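Local coordinates for penicillin-binding protein 2B (Streptococcus pneumoniae, PDB 2WAD), which probably cross-links the peptides of adjacent glycan strands in cell-wall peptidoglycan as an elongasome transpeptidase, and binds penicillin, at residues G185-G190 with I285-H290. Sequence-based numbering, arbitrary orientation.
Unlike the reference sequence in segment 285-290: H290 (reference Tyr). With ZN (zinc ion), chain D.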
loop_
_atom_site.group_PDB
_atom_site.type_symbol
_atom_site.label_atom_id
_atom_site.label_comp_id
_atom_site.label_asym_id
_atom_site.label_seq_id
_atom_site.Cartn_x
_atom_site.Cartn_y
_atom_site.Cartn_z
ATOM N N GLY A 185 -0.711 34.410 -0.870
ATOM C CA GLY A 185 -1.651 35.071 -1.781
ATOM C C GLY A 185 -2.368 36.266 -1.163
ATOM O O GLY A 185 -2.402 36.404 0.059
ATOM N N ASN A 186 -2.976 37.111 -1.989
ATOM C CA ASN A 186 -3.843 38.163 -1.482
ATOM C C ASN A 186 -4.968 37.671 -0.575
ATOM O O ASN A 186 -5.733 36.795 -0.961
ATOM C CB ASN A 186 -4.431 38.966 -2.639
ATOM C CG ASN A 186 -3.437 39.927 -3.230
ATOM O OD1 ASN A 186 -2.366 40.150 -2.669
ATOM N ND2 ASN A 186 -3.780 40.504 -4.371
ATOM N N PHE A 187 -5.053 38.243 0.623
ATOM C CA PHE A 187 -6.075 37.901 1.607
ATOM C C PHE A 187 -5.925 36.509 2.189
ATOM O O PHE A 187 -6.727 36.093 3.018
ATOM C CB PHE A 187 -7.479 38.074 1.033
ATOM C CG PHE A 187 -7.788 39.485 0.619
ATOM C CD1 PHE A 187 -8.069 39.777 -0.702
ATOM C CD2 PHE A 187 -7.776 40.506 1.541
ATOM C CE1 PHE A 187 -8.361 41.042 -1.101
ATOM C CE2 PHE A 187 -8.051 41.808 1.150
ATOM C CZ PHE A 187 -8.347 42.076 -0.181
ATOM N N ALA A 188 -4.895 35.791 1.758
ATOM C CA ALA A 188 -4.641 34.470 2.297
ATOM C C ALA A 188 -3.800 34.568 3.571
ATOM O O ALA A 188 -3.286 35.637 3.907
ATOM C CB ALA A 188 -3.975 33.586 1.238
ATOM N N THR A 189 -3.689 33.451 4.281
ATOM C CA THR A 189 -2.950 33.372 5.529
ATOM C C THR A 189 -1.986 32.196 5.404
ATOM O O THR A 189 -2.403 31.062 5.194
ATOM C CB THR A 189 -3.892 33.150 6.749
ATOM O OG1 THR A 189 -4.628 34.347 7.035
ATOM C CG2 THR A 189 -3.093 32.762 8.005
ATOM N N GLY A 190 -0.691 32.460 5.512
ATOM C CA GLY A 190 0.306 31.384 5.457
ATOM C C GLY A 190 1.260 31.483 6.636
ATOM O O GLY A 190 1.389 32.543 7.252
ATOM N N ILE A 285 -14.113 38.419 0.237
ATOM C CA ILE A 285 -13.719 39.710 0.770
ATOM C C ILE A 285 -14.252 40.787 -0.181
ATOM O O ILE A 285 -13.998 40.758 -1.389
ATOM C CB ILE A 285 -12.187 39.811 0.974
ATOM C CG1 ILE A 285 -11.738 38.938 2.147
ATOM C CG2 ILE A 285 -11.769 41.239 1.311
ATOM C CD1 ILE A 285 -11.537 37.507 1.787
ATOM N N HIS A 286 -15.023 41.715 0.376
ATOM C CA HIS A 286 -15.654 42.762 -0.420
ATOM C C HIS A 286 -14.809 44.029 -0.379
ATOM O O HIS A 286 -14.353 44.433 0.690
ATOM C CB HIS A 286 -17.092 43.012 0.053
ATOM C CG HIS A 286 -18.037 41.908 -0.310
ATOM N ND1 HIS A 286 -18.282 40.836 0.522
ATOM C CD2 HIS A 286 -18.758 41.682 -1.434
ATOM C CE1 HIS A 286 -19.119 40.001 -0.069
ATOM N NE2 HIS A 286 -19.424 40.493 -1.257
ATOM N N LEU A 287 -14.595 44.634 -1.548
ATOM C CA LEU A 287 -13.689 45.771 -1.705
ATOM C C LEU A 287 -14.476 47.014 -2.078
ATOM O O LEU A 287 -15.514 46.892 -2.731
ATOM C CB LEU A 287 -12.654 45.472 -2.796
ATOM C CG LEU A 287 -12.019 44.076 -2.701
ATOM C CD1 LEU A 287 -11.132 43.730 -3.889
ATOM C CD2 LEU A 287 -11.248 43.895 -1.402
ATOM N N ASP A 288 -13.981 48.183 -1.660
ATOM C CA ASP A 288 -14.515 49.471 -2.085
ATOM C C ASP A 288 -14.051 49.801 -3.506
ATOM O O ASP A 288 -13.413 48.984 -4.156
ATOM C CB ASP A 288 -14.233 50.598 -1.063
ATOM C CG ASP A 288 -12.790 51.112 -1.081
ATOM O OD1 ASP A 288 -11.946 50.534 -1.803
ATOM O OD2 ASP A 288 -12.486 52.098 -0.362
ATOM N N LYS A 289 -14.375 50.992 -3.992
ATOM C CA LYS A 289 -14.098 51.336 -5.383
ATOM C C LYS A 289 -12.609 51.444 -5.699
ATOM O O LYS A 289 -12.209 51.390 -6.863
ATOM C CB LYS A 289 -14.778 52.652 -5.741
ATOM C CG LYS A 289 -13.961 53.868 -5.350
ATOM C CD LYS A 289 -14.846 55.057 -5.094
ATOM C CE LYS A 289 -15.588 54.884 -3.787
ATOM N NZ LYS A 289 -15.896 56.229 -3.239
ATOM N N HIS A 290 -11.791 51.626 -4.667
ATOM C CA HIS A 290 -10.349 51.705 -4.845
ATOM C C HIS A 290 -9.735 50.319 -4.709
ATOM O O HIS A 290 -8.557 50.125 -4.994
ATOM C CB HIS A 290 -9.723 52.652 -3.819
ATOM C CG HIS A 290 -10.502 53.909 -3.603
ATOM N ND1 HIS A 290 -11.018 54.261 -2.374
ATOM C CD2 HIS A 290 -10.856 54.900 -4.457
ATOM C CE1 HIS A 290 -11.657 55.411 -2.479
ATOM N NE2 HIS A 290 -11.578 55.818 -3.734
HETATM ZN ZN ZN D . -10.742 52.896 -0.584
#
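F187 presses its ring against I285 and L287, joining a beta turn to a three-stranded antiparallel sheet in the dimerisation-domain region of this penicillin-binding protein. The turn, type II from G185 to A188, precedes the edge strand 189-191 of a second sheet; the central strand 282-287 of the first sheet supplies both partners, and no hydrogen bond links the two segments. G185 begins the turn, its O accepting from A188 N at 3.1 Å. N186 follows, its side chain resting on R84 and N86. F187 takes the third turn position with positive phi (69°), as a type II turn requires there. Its CB points toward 285-290, and with CG anti to its own carbonyl carbon (chi1 -61°) the ring lies against I285 CG2. That methyl sits over one face, 3.9 Å from the ring centroid and 17° off the normal, a CH-pi contact displaced toward the rim beside CE2 and CZ. The other methyl, I285 CD1, approaches F187 CB more loosely. L287, two residues on and on the same side of its strand as I285, brings CD2 obliquely to F187 CZ at 3.6 Å, so the far end of the ring meets both aliphatic side chains. Neighbouring strands enlarge this apolar patch: M293 touches F187 and I285, while V54 does so from strand 51-55. From A188 the chain runs into strand 189-191, where T189 OG1 hydrogen-bonds to T83 OG1. Past L287, a loop leading to strand 293-298 carries a zinc site, with D292 as this chain's third ligand; H290, a tyrosine in the reference sequence, is a ligand here. D288 OD1 accepts a weak hydrogen bond from H290 N at 3.1 Å, while the zinc ion is bound by D288 OD2 at 1.9 Å and by H290 ND1 at 2.3 Å.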